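PDB 4KHB: uncharacterized protein SPT16D from Chaetomium thermophilum var. thermophilum, which probably reorganizes nucleosomes as the Spt16 subunit of the histone chaperone FACT, being here the PH-like domain that pairs with the N-terminal part of Pob3. Local coordinates for residues A[17-22]-A[28-33]; A[34-39]-A[111-116]; A[64-69]-A[107-112]. All blocks are in the same frame, centred on the assembly; numbering follows the deposited sequence.

Interaction 1 of 3, residues A[17-22]-A[28-33]; sequences QLPPKV and VIDQKN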
loop_
_atom_site.group_PDB
_atom_site.type_symbol
_atom_site.label_atom_id
_atom_site.label_comp_id
_atom_site.label_asym_id
_atom_site.label_seq_id
_atom_site.Cartn_x
_atom_site.Cartn_y
_atom_site.Cartn_z
ATOM N N GLN A 17 7.869 -11.296 -10.359
ATOM C CA GLN A 17 7.237 -12.556 -9.987
ATOM C C GLN A 17 5.807 -12.350 -9.510
ATOM O O GLN A 17 5.091 -13.315 -9.245
ATOM C CB GLN A 17 8.039 -13.284 -8.905
ATOM C CG GLN A 17 9.534 -13.068 -8.960
ATOM C CD GLN A 17 10.254 -13.788 -7.837
ATOM O OE1 GLN A 17 10.433 -13.240 -6.752
ATOM N NE2 GLN A 17 10.671 -15.020 -8.094
ATOM N N LEU A 18 5.402 -11.090 -9.387
ATOM C CA LEU A 18 4.031 -10.770 -9.016
ATOM C C LEU A 18 3.093 -11.113 -10.171
ATOM O O LEU A 18 3.419 -10.865 -11.334
ATOM C CB LEU A 18 3.907 -9.295 -8.621
ATOM C CG LEU A 18 4.445 -8.961 -7.226
ATOM C CD1 LEU A 18 4.679 -7.466 -7.036
ATOM C CD2 LEU A 18 3.495 -9.489 -6.169
ATOM N N PRO A 19 1.926 -11.697 -9.851
ATOM C CA PRO A 19 0.914 -12.054 -10.858
ATOM C C PRO A 19 0.449 -10.819 -11.627
ATOM O O PRO A 19 0.189 -9.789 -11.010
ATOM C CB PRO A 19 -0.241 -12.627 -10.028
ATOM C CG PRO A 19 0.289 -12.850 -8.654
ATOM C CD PRO A 19 1.527 -12.044 -8.475
ATOM N N PRO A 20 0.364 -10.917 -12.966
ATOM C CA PRO A 20 0.107 -9.757 -13.831
ATOM C C PRO A 20 -1.192 -9.003 -13.534
ATOM O O PRO A 20 -1.264 -7.807 -13.821
ATOM C CB PRO A 20 0.048 -10.377 -15.233
ATOM C CG PRO A 20 0.902 -11.588 -15.130
ATOM C CD PRO A 20 0.626 -12.133 -13.755
ATOM N N LYS A 21 -2.191 -9.680 -12.974
ATOM C CA LYS A 21 -3.465 -9.033 -12.668
ATOM C C LYS A 21 -3.358 -8.100 -11.463
ATOM O O LYS A 21 -4.331 -7.439 -11.091
ATOM C CB LYS A 21 -4.574 -10.065 -12.446
ATOM C CG LYS A 21 -5.018 -10.804 -13.693
ATOM C CD LYS A 21 -6.289 -11.582 -13.405
ATOM C CE LYS A 21 -6.914 -12.107 -14.679
ATOM N NZ LYS A 21 -8.317 -11.618 -14.774
ATOM N N VAL A 22 -2.177 -8.063 -10.851
ATOM C CA VAL A 22 -1.864 -7.099 -9.800
ATOM C C VAL A 22 -2.098 -5.655 -10.252
ATOM O O VAL A 22 -2.493 -4.800 -9.455
ATOM C CB VAL A 22 -0.400 -7.294 -9.313
ATOM C CG1 VAL A 22 0.326 -5.969 -9.154
ATOM C CG2 VAL A 22 -0.357 -8.115 -8.031
ATOM N N VAL A 28 -5.594 -10.500 -5.258
ATOM C CA VAL A 28 -5.133 -11.608 -6.088
ATOM C C VAL A 28 -4.669 -12.774 -5.226
ATOM O O VAL A 28 -3.881 -12.589 -4.295
ATOM C CB VAL A 28 -3.965 -11.170 -7.007
ATOM C CG1 VAL A 28 -3.387 -12.364 -7.746
ATOM C CG2 VAL A 28 -4.423 -10.113 -7.993
ATOM N N ILE A 29 -5.163 -13.972 -5.532
ATOM C CA ILE A 29 -4.706 -15.169 -4.839
ATOM C C ILE A 29 -3.686 -15.861 -5.724
ATOM O O ILE A 29 -3.962 -16.151 -6.890
ATOM C CB ILE A 29 -5.863 -16.149 -4.532
ATOM C CG1 ILE A 29 -7.046 -15.409 -3.900
ATOM C CG2 ILE A 29 -5.376 -17.304 -3.651
ATOM C CD1 ILE A 29 -6.778 -14.899 -2.498
ATOM N N ASP A 30 -2.501 -16.110 -5.178
ATOM C CA ASP A 30 -1.461 -16.789 -5.931
ATOM C C ASP A 30 -1.183 -18.091 -5.212
ATOM O O ASP A 30 -0.251 -18.187 -4.408
ATOM C CB ASP A 30 -0.193 -15.935 -6.020
ATOM C CG ASP A 30 0.812 -16.485 -7.021
ATOM O OD1 ASP A 30 0.574 -17.581 -7.576
ATOM O OD2 ASP A 30 1.841 -15.819 -7.256
ATOM N N GLN A 31 -2.016 -19.086 -5.501
ATOM C CA GLN A 31 -1.936 -20.385 -4.855
ATOM C C GLN A 31 -0.552 -20.958 -5.095
ATOM O O GLN A 31 -0.021 -21.703 -4.277
ATOM C CB GLN A 31 -3.012 -21.342 -5.385
ATOM C CG GLN A 31 -4.449 -20.823 -5.327
ATOM C CD GLN A 31 -4.778 -19.863 -6.456
ATOM O OE1 GLN A 31 -3.910 -19.502 -7.252
ATOM N NE2 GLN A 31 -6.040 -19.453 -6.537
ATOM N N LYS A 32 0.032 -20.570 -6.222
ATOM C CA LYS A 32 1.304 -21.105 -6.657
ATOM C C LYS A 32 2.432 -20.816 -5.688
ATOM O O LYS A 32 3.297 -21.659 -5.438
ATOM C CB LYS A 32 1.673 -20.493 -8.008
ATOM C CG LYS A 32 1.644 -21.452 -9.177
ATOM C CD LYS A 32 2.308 -22.759 -8.846
ATOM C CE LYS A 32 1.273 -23.767 -8.402
ATOM N NZ LYS A 32 1.481 -25.069 -8.976
ATOM N N ASN A 33 2.401 -19.616 -5.131
ATOM C CA ASN A 33 3.450 -19.158 -4.248
ATOM C C ASN A 33 2.975 -19.091 -2.798
ATOM O O ASN A 33 3.633 -18.479 -1.953
ATOM C CB ASN A 33 3.971 -17.807 -4.744
ATOM C CG ASN A 33 4.689 -17.920 -6.084
ATOM O OD1 ASN A 33 5.669 -18.654 -6.221
ATOM N ND2 ASN A 33 4.176 -17.218 -7.089
HETATM O O HOH W 1 6.317 -16.234 -9.479
#
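P19 and V22 pass D30 and V28 in reversed chain order, with CA atoms of P19 and D30 7.2 Å apart and those of V22 and V28 6.7 Å apart, and no hydrogen bond joins the two segments. The contact is made mainly by the side chains of P19, V28 and D30. The rigid ring of P19, which has no N-H to satisfy, presents CG to both partners, 3.8 Å from V28 CG1 and 3.6 Å from D30 OD2. V28, branched at CB as suits a strand, holds CG1 anti to its backbone N (chi1 173°) and lays it along the proline; its other methyl, CG2, rests against the backbone of K21 and V22. D30 OD2 is gripped by N33 ND2 at 2.7 Å, which comes from above the carboxylate plane although OD2 lies nearly in the amide plane, and also by the hydroxyl of Y12. Were D30 replaced by an alanine, N33 ND2 and the Y12 hydroxyl would probably lose their shared acceptor, and part of the P19 ring its cover. A water donates to Q17 O and accepts a weak bond from N33 ND2. Loop 17-22 packs on the face of strand 28-30 carrying V28 and D30, while I29 points away and touches helix 103-121; a weak Asx-turn bond from K32 N to D30 OD1 marks the turn of the beta hairpin of strands 28-30 and 35-40.

Interaction 2 of 3, residues A[34-39]-A[111-116]; sequences NTIVLP and NQISNL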
loop_
_atom_site.group_PDB
_atom_site.type_symbol
_atom_site.label_atom_id
_atom_site.label_comp_id
_atom_site.label_asym_id
_atom_site.label_seq_id
_atom_site.Cartn_x
_atom_site.Cartn_y
_atom_site.Cartn_z
ATOM N N ASN A 34 1.828 -19.718 -2.525
ATOM C CA ASN A 34 1.251 -19.753 -1.181
ATOM C C ASN A 34 1.062 -18.350 -0.637
ATOM O O ASN A 34 1.400 -18.070 0.514
ATOM C CB ASN A 34 2.110 -20.581 -0.212
ATOM C CG ASN A 34 1.378 -21.802 0.324
ATOM O OD1 ASN A 34 0.148 -21.832 0.375
ATOM N ND2 ASN A 34 2.135 -22.803 0.755
ATOM N N THR A 35 0.516 -17.469 -1.468
ATOM C CA THR A 35 0.510 -16.051 -1.149
ATOM C C THR A 35 -0.763 -15.385 -1.663
ATOM O O THR A 35 -1.281 -15.736 -2.729
ATOM C CB THR A 35 1.741 -15.354 -1.782
ATOM O OG1 THR A 35 2.948 -15.956 -1.294
ATOM C CG2 THR A 35 1.755 -13.864 -1.473
ATOM N N ILE A 36 -1.271 -14.431 -0.886
ATOM C CA ILE A 36 -2.319 -13.532 -1.346
ATOM C C ILE A 36 -1.712 -12.139 -1.504
ATOM O O ILE A 36 -0.786 -11.771 -0.776
ATOM C CB ILE A 36 -3.539 -13.508 -0.389
ATOM C CG1 ILE A 36 -3.229 -12.717 0.884
ATOM C CG2 ILE A 36 -3.962 -14.925 -0.034
ATOM C CD1 ILE A 36 -4.444 -12.480 1.771
ATOM N N VAL A 37 -2.222 -11.373 -2.464
ATOM C CA VAL A 37 -1.702 -10.036 -2.733
ATOM C C VAL A 37 -2.798 -9.003 -2.534
ATOM O O VAL A 37 -3.799 -9.000 -3.250
ATOM C CB VAL A 37 -1.133 -9.913 -4.163
ATOM C CG1 VAL A 37 -0.548 -8.526 -4.377
ATOM C CG2 VAL A 37 -0.087 -10.983 -4.420
ATOM N N LEU A 38 -2.607 -8.129 -1.551
ATOM C CA LEU A 38 -3.636 -7.167 -1.191
ATOM C C LEU A 38 -3.276 -5.767 -1.674
ATOM O O LEU A 38 -2.140 -5.317 -1.513
ATOM C CB LEU A 38 -3.867 -7.183 0.321
ATOM C CG LEU A 38 -4.081 -8.592 0.879
ATOM C CD1 LEU A 38 -4.203 -8.603 2.391
ATOM C CD2 LEU A 38 -5.308 -9.218 0.242
ATOM N N PRO A 39 -4.253 -5.074 -2.272
ATOM C CA PRO A 39 -4.044 -3.727 -2.808
ATOM C C PRO A 39 -4.140 -2.669 -1.712
ATOM O O PRO A 39 -5.226 -2.410 -1.191
ATOM C CB PRO A 39 -5.193 -3.575 -3.808
ATOM C CG PRO A 39 -6.285 -4.445 -3.258
ATOM C CD PRO A 39 -5.598 -5.601 -2.581
ATOM N N ASN A 111 -13.079 -18.784 0.580
ATOM C CA ASN A 111 -12.965 -20.235 0.493
ATOM C C ASN A 111 -11.577 -20.679 0.046
ATOM O O ASN A 111 -11.029 -21.639 0.582
ATOM C CB ASN A 111 -14.035 -20.799 -0.449
ATOM C CG ASN A 111 -15.443 -20.544 0.051
ATOM O OD1 ASN A 111 -15.697 -20.528 1.257
ATOM N ND2 ASN A 111 -16.368 -20.340 -0.878
ATOM N N GLN A 112 -11.022 -19.986 -0.946
ATOM C CA GLN A 112 -9.673 -20.275 -1.428
ATOM C C GLN A 112 -8.633 -20.102 -0.325
ATOM O O GLN A 112 -7.703 -20.903 -0.206
ATOM C CB GLN A 112 -9.317 -19.367 -2.613
ATOM C CG GLN A 112 -10.144 -19.577 -3.872
ATOM C CD GLN A 112 -9.553 -18.863 -5.076
ATOM O OE1 GLN A 112 -8.662 -19.383 -5.746
ATOM N NE2 GLN A 112 -10.045 -17.661 -5.351
ATOM N N ILE A 113 -8.794 -19.050 0.474
ATOM C CA ILE A 113 -7.879 -18.765 1.577
ATOM C C ILE A 113 -7.989 -19.816 2.677
ATOM O O ILE A 113 -6.978 -20.309 3.180
ATOM C CB ILE A 113 -8.133 -17.354 2.170
ATOM C CG1 ILE A 113 -7.747 -16.271 1.160
ATOM C CG2 ILE A 113 -7.359 -17.159 3.465
ATOM C CD1 ILE A 113 -8.191 -14.874 1.552
ATOM N N SER A 114 -9.222 -20.161 3.040
ATOM C CA SER A 114 -9.465 -21.182 4.053
ATOM C C SER A 114 -8.917 -22.525 3.583
ATOM O O SER A 114 -8.342 -23.279 4.367
ATOM C CB SER A 114 -10.960 -21.301 4.365
ATOM O OG SER A 114 -11.509 -20.062 4.779
ATOM N N ASN A 115 -9.101 -22.812 2.297
ATOM C CA ASN A 115 -8.650 -24.066 1.706
ATOM C C ASN A 115 -7.126 -24.130 1.615
ATOM O O ASN A 115 -6.529 -25.193 1.789
ATOM C CB ASN A 115 -9.301 -24.270 0.328
ATOM C CG ASN A 115 -8.956 -25.609 -0.301
ATOM O OD1 ASN A 115 -8.649 -26.577 0.396
ATOM N ND2 ASN A 115 -9.014 -25.670 -1.625
ATOM N N LEU A 116 -6.507 -22.985 1.333
ATOM C CA LEU A 116 -5.052 -22.862 1.337
ATOM C C LEU A 116 -4.511 -23.022 2.757
ATOM O O LEU A 116 -3.465 -23.639 2.971
ATOM C CB LEU A 116 -4.623 -21.510 0.755
ATOM C CG LEU A 116 -4.294 -21.473 -0.742
ATOM C CD1 LEU A 116 -3.993 -20.060 -1.220
ATOM C CD2 LEU A 116 -3.125 -22.388 -1.044
HETATM O O HOH W 2 -0.465 -24.179 1.853
#
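I36, pointing from strand 35-40, and I113, on helix 103-121, cross at about a right angle, methyl against chain: I36 CG2 lies 4.2 Å from I113 CG1. I36 places CG1 between its own N and carbonyl carbon (chi1 75°), which leaves CG2 beside the backbone N and facing the helix. I113 holds CG1 anti to its carbonyl carbon, and this branch reaches back to the strand. Two branched aliphatic residues suit this buried spot, being bulky and without polar atoms to satisfy; I29 of strand 28-30 touches both and extends the apolar layer. Nearer the solvent the pairing changes character. N34 and L116 lie alongside each other, running in opposite directions, and the amide oxygen OD1 of N34 comes within 3.6 Å of L116 CD2. N34 has a positive phi (56°), which asparagine tolerates well, and with T35 it faces D30 in a G1 beta bulge at the start of strand 35-40. A water donates to N34 OD1 at 2.8 Å and to L116 O at 3.2 Å, bridging the side chain to the helix backbone. No direct hydrogen bond crosses between the segments. The strand and helix therefore meet through dispersion and exclusion of water at the isoleucines, while the polar bridge at the margin is carried by a solvent molecule rather than by a matched donor and acceptor.

Interaction 3 of 3, residues A[64-69]-A[107-112]; sequences SFLRIN and AEIANQ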
loop_
_atom_site.group_PDB
_atom_site.type_symbol
_atom_site.label_atom_id
_atom_site.label_comp_id
_atom_site.label_asym_id
_atom_site.label_seq_id
_atom_site.Cartn_x
_atom_site.Cartn_y
_atom_site.Cartn_z
ATOM N N SER A 64 -20.447 -6.157 0.406
ATOM C CA SER A 64 -19.937 -7.375 1.022
ATOM C C SER A 64 -18.584 -7.083 1.653
ATOM O O SER A 64 -17.850 -6.215 1.181
ATOM C CB SER A 64 -19.818 -8.494 -0.013
ATOM O OG SER A 64 -21.094 -8.851 -0.513
ATOM N N PHE A 65 -18.244 -7.814 2.709
ATOM C CA PHE A 65 -17.011 -7.540 3.438
ATOM C C PHE A 65 -16.112 -8.761 3.576
ATOM O O PHE A 65 -16.568 -9.856 3.908
ATOM C CB PHE A 65 -17.328 -6.964 4.822
ATOM C CG PHE A 65 -17.905 -5.577 4.787
ATOM C CD1 PHE A 65 -19.261 -5.372 4.568
ATOM C CD2 PHE A 65 -17.088 -4.476 4.989
ATOM C CE1 PHE A 65 -19.786 -4.088 4.540
ATOM C CE2 PHE A 65 -17.605 -3.193 4.966
ATOM C CZ PHE A 65 -18.956 -2.999 4.740
ATOM N N LEU A 66 -14.825 -8.556 3.316
ATOM C CA LEU A 66 -13.820 -9.599 3.481
ATOM C C LEU A 66 -12.862 -9.227 4.600
ATOM O O LEU A 66 -12.095 -8.270 4.472
ATOM C CB LEU A 66 -13.033 -9.797 2.185
ATOM C CG LEU A 66 -12.222 -11.092 2.122
ATOM C CD1 LEU A 66 -13.128 -12.310 2.054
ATOM C CD2 LEU A 66 -11.256 -11.067 0.955
ATOM N N ARG A 67 -12.908 -9.969 5.701
ATOM C CA ARG A 67 -11.957 -9.738 6.781
ATOM C C ARG A 67 -10.923 -10.845 6.888
ATOM O O ARG A 67 -11.262 -12.018 7.071
ATOM C CB ARG A 67 -12.662 -9.534 8.122
ATOM C CG ARG A 67 -11.762 -9.809 9.318
ATOM C CD ARG A 67 -11.960 -8.779 10.407
ATOM N NE ARG A 67 -12.704 -9.315 11.541
ATOM C CZ ARG A 67 -12.503 -8.952 12.804
ATOM N NH1 ARG A 67 -11.564 -8.063 13.099
ATOM N NH2 ARG A 67 -13.232 -9.487 13.773
ATOM N N ILE A 68 -9.658 -10.462 6.754
ATOM C CA ILE A 68 -8.556 -11.396 6.905
ATOM C C ILE A 68 -7.863 -11.178 8.250
ATOM O O ILE A 68 -7.347 -10.088 8.517
ATOM C CB ILE A 68 -7.539 -11.234 5.760
ATOM C CG1 ILE A 68 -8.217 -11.488 4.409
ATOM C CG2 ILE A 68 -6.363 -12.176 5.952
ATOM C CD1 ILE A 68 -7.469 -10.921 3.219
ATOM N N ASN A 69 -7.859 -12.206 9.095
ATOM C CA ASN A 69 -7.156 -12.141 10.376
ATOM C C ASN A 69 -5.798 -12.822 10.302
ATOM O O ASN A 69 -5.666 -13.908 9.734
ATOM C CB ASN A 69 -7.998 -12.734 11.515
ATOM C CG ASN A 69 -9.256 -11.933 11.790
ATOM O OD1 ASN A 69 -9.195 -10.832 12.339
ATOM N ND2 ASN A 69 -10.404 -12.484 11.420
ATOM N N ALA A 107 -16.958 -14.439 -1.640
ATOM C CA ALA A 107 -17.262 -15.765 -1.121
ATOM C C ALA A 107 -16.235 -16.771 -1.633
ATOM O O ALA A 107 -15.798 -17.654 -0.896
ATOM C CB ALA A 107 -18.669 -16.181 -1.519
ATOM N N GLU A 108 -15.847 -16.622 -2.898
ATOM C CA GLU A 108 -14.820 -17.471 -3.499
ATOM C C GLU A 108 -13.461 -17.250 -2.844
ATOM O O GLU A 108 -12.745 -18.205 -2.536
ATOM C CB GLU A 108 -14.724 -17.202 -5.006
ATOM C CG GLU A 108 -13.596 -17.957 -5.713
ATOM C CD GLU A 108 -13.838 -19.452 -5.823
ATOM O OE1 GLU A 108 -14.947 -19.911 -5.481
ATOM O OE2 GLU A 108 -12.911 -20.173 -6.254
ATOM N N ILE A 109 -13.111 -15.982 -2.647
ATOM C CA ILE A 109 -11.839 -15.604 -2.042
ATOM C C ILE A 109 -11.684 -16.185 -0.639
ATOM O O ILE A 109 -10.639 -16.745 -0.301
ATOM C CB ILE A 109 -11.675 -14.066 -1.989
ATOM C CG1 ILE A 109 -11.690 -13.473 -3.401
ATOM C CG2 ILE A 109 -10.384 -13.691 -1.286
ATOM C CD1 ILE A 109 -11.345 -11.994 -3.458
ATOM N N ALA A 110 -12.726 -16.047 0.176
ATOM C CA ALA A 110 -12.715 -16.583 1.534
ATOM C C ALA A 110 -12.504 -18.092 1.558
ATOM O O ALA A 110 -11.835 -18.619 2.449
ATOM C CB ALA A 110 -14.008 -16.222 2.252
ATOM N N ASN A 111 -13.079 -18.784 0.580
ATOM C CA ASN A 111 -12.965 -20.235 0.493
ATOM C C ASN A 111 -11.577 -20.679 0.046
ATOM O O ASN A 111 -11.029 -21.639 0.582
ATOM C CB ASN A 111 -14.035 -20.799 -0.449
ATOM C CG ASN A 111 -15.443 -20.544 0.051
ATOM O OD1 ASN A 111 -15.697 -20.528 1.257
ATOM N ND2 ASN A 111 -16.368 -20.340 -0.878
ATOM N N GLN A 112 -11.022 -19.986 -0.946
ATOM C CA GLN A 112 -9.673 -20.275 -1.428
ATOM C C GLN A 112 -8.633 -20.102 -0.325
ATOM O O GLN A 112 -7.703 -20.903 -0.206
ATOM C CB GLN A 112 -9.317 -19.367 -2.613
ATOM C CG GLN A 112 -10.144 -19.577 -3.872
ATOM C CD GLN A 112 -9.553 -18.863 -5.076
ATOM O OE1 GLN A 112 -8.662 -19.383 -5.746
ATOM N NE2 GLN A 112 -10.045 -17.661 -5.351
#
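L66 meets I109 and A110 where helix 103-121 packs against strand 63-70, the helix-on-sheet packing by which the long C-terminal helix closes a PH-like domain. The CA atoms of L66 and A110 are 7.3 Å apart, a distance at which a single leucine can span the gap. Its CB leaves the strand toward the helix, and CG, set anti to the backbone N (chi1 -165°) and beside the carbonyl carbon, forks into two methyls that both face the helix. One branch, CD1, ends 4.0 Å from the CB of A110; the other, CD2, ends on the CG2 methyl of I109. The two tips thus touch successive residues of one helical turn. A110 suits its place because its lone methyl lets the helix backbone come near the strand, while I109, crossing L66 at about a right angle, offers a broader surface to the second branch. All three residues are buried, and I27, in the loop ahead of strand 28-30, touches both L66 and I109, so the apolar patch continues beyond the two segments. F65 and R67, the neighbours of L66 in sequence, send their CB atoms to the other side of the strand; there F65 packs on V179, and R67 on R182, of the POB3N chain. The strand is thus shared between its own helix and the heterodimer partner. In I109 the chi1 of -61° sets CG2 anti to the backbone N, and this methyl lies 3.6 Å from L66 CD2.

Interaction 1 lies at the surface, interaction 2 is partly buried and interaction 3 is wholly buried. Interactions 2 and 3 use the same helix 103-121, sharing N111 and Q112, but set it against different sheets: strand 35-40 on one side and strand 63-70 on the other, with I36 and I68 touching between them. Interaction 1 reaches the first of these sheets, since strand 28-30 pairs with strand 35-40, probably through backbone bonds from V37 N to V28 O and from D30 N to T35 O. The chemistry follows depth. A carboxylate, an amide and water join the apolar contact in interaction 1, a water bridge borders the isoleucines in interaction 2, and interaction 3 is purely aliphatic.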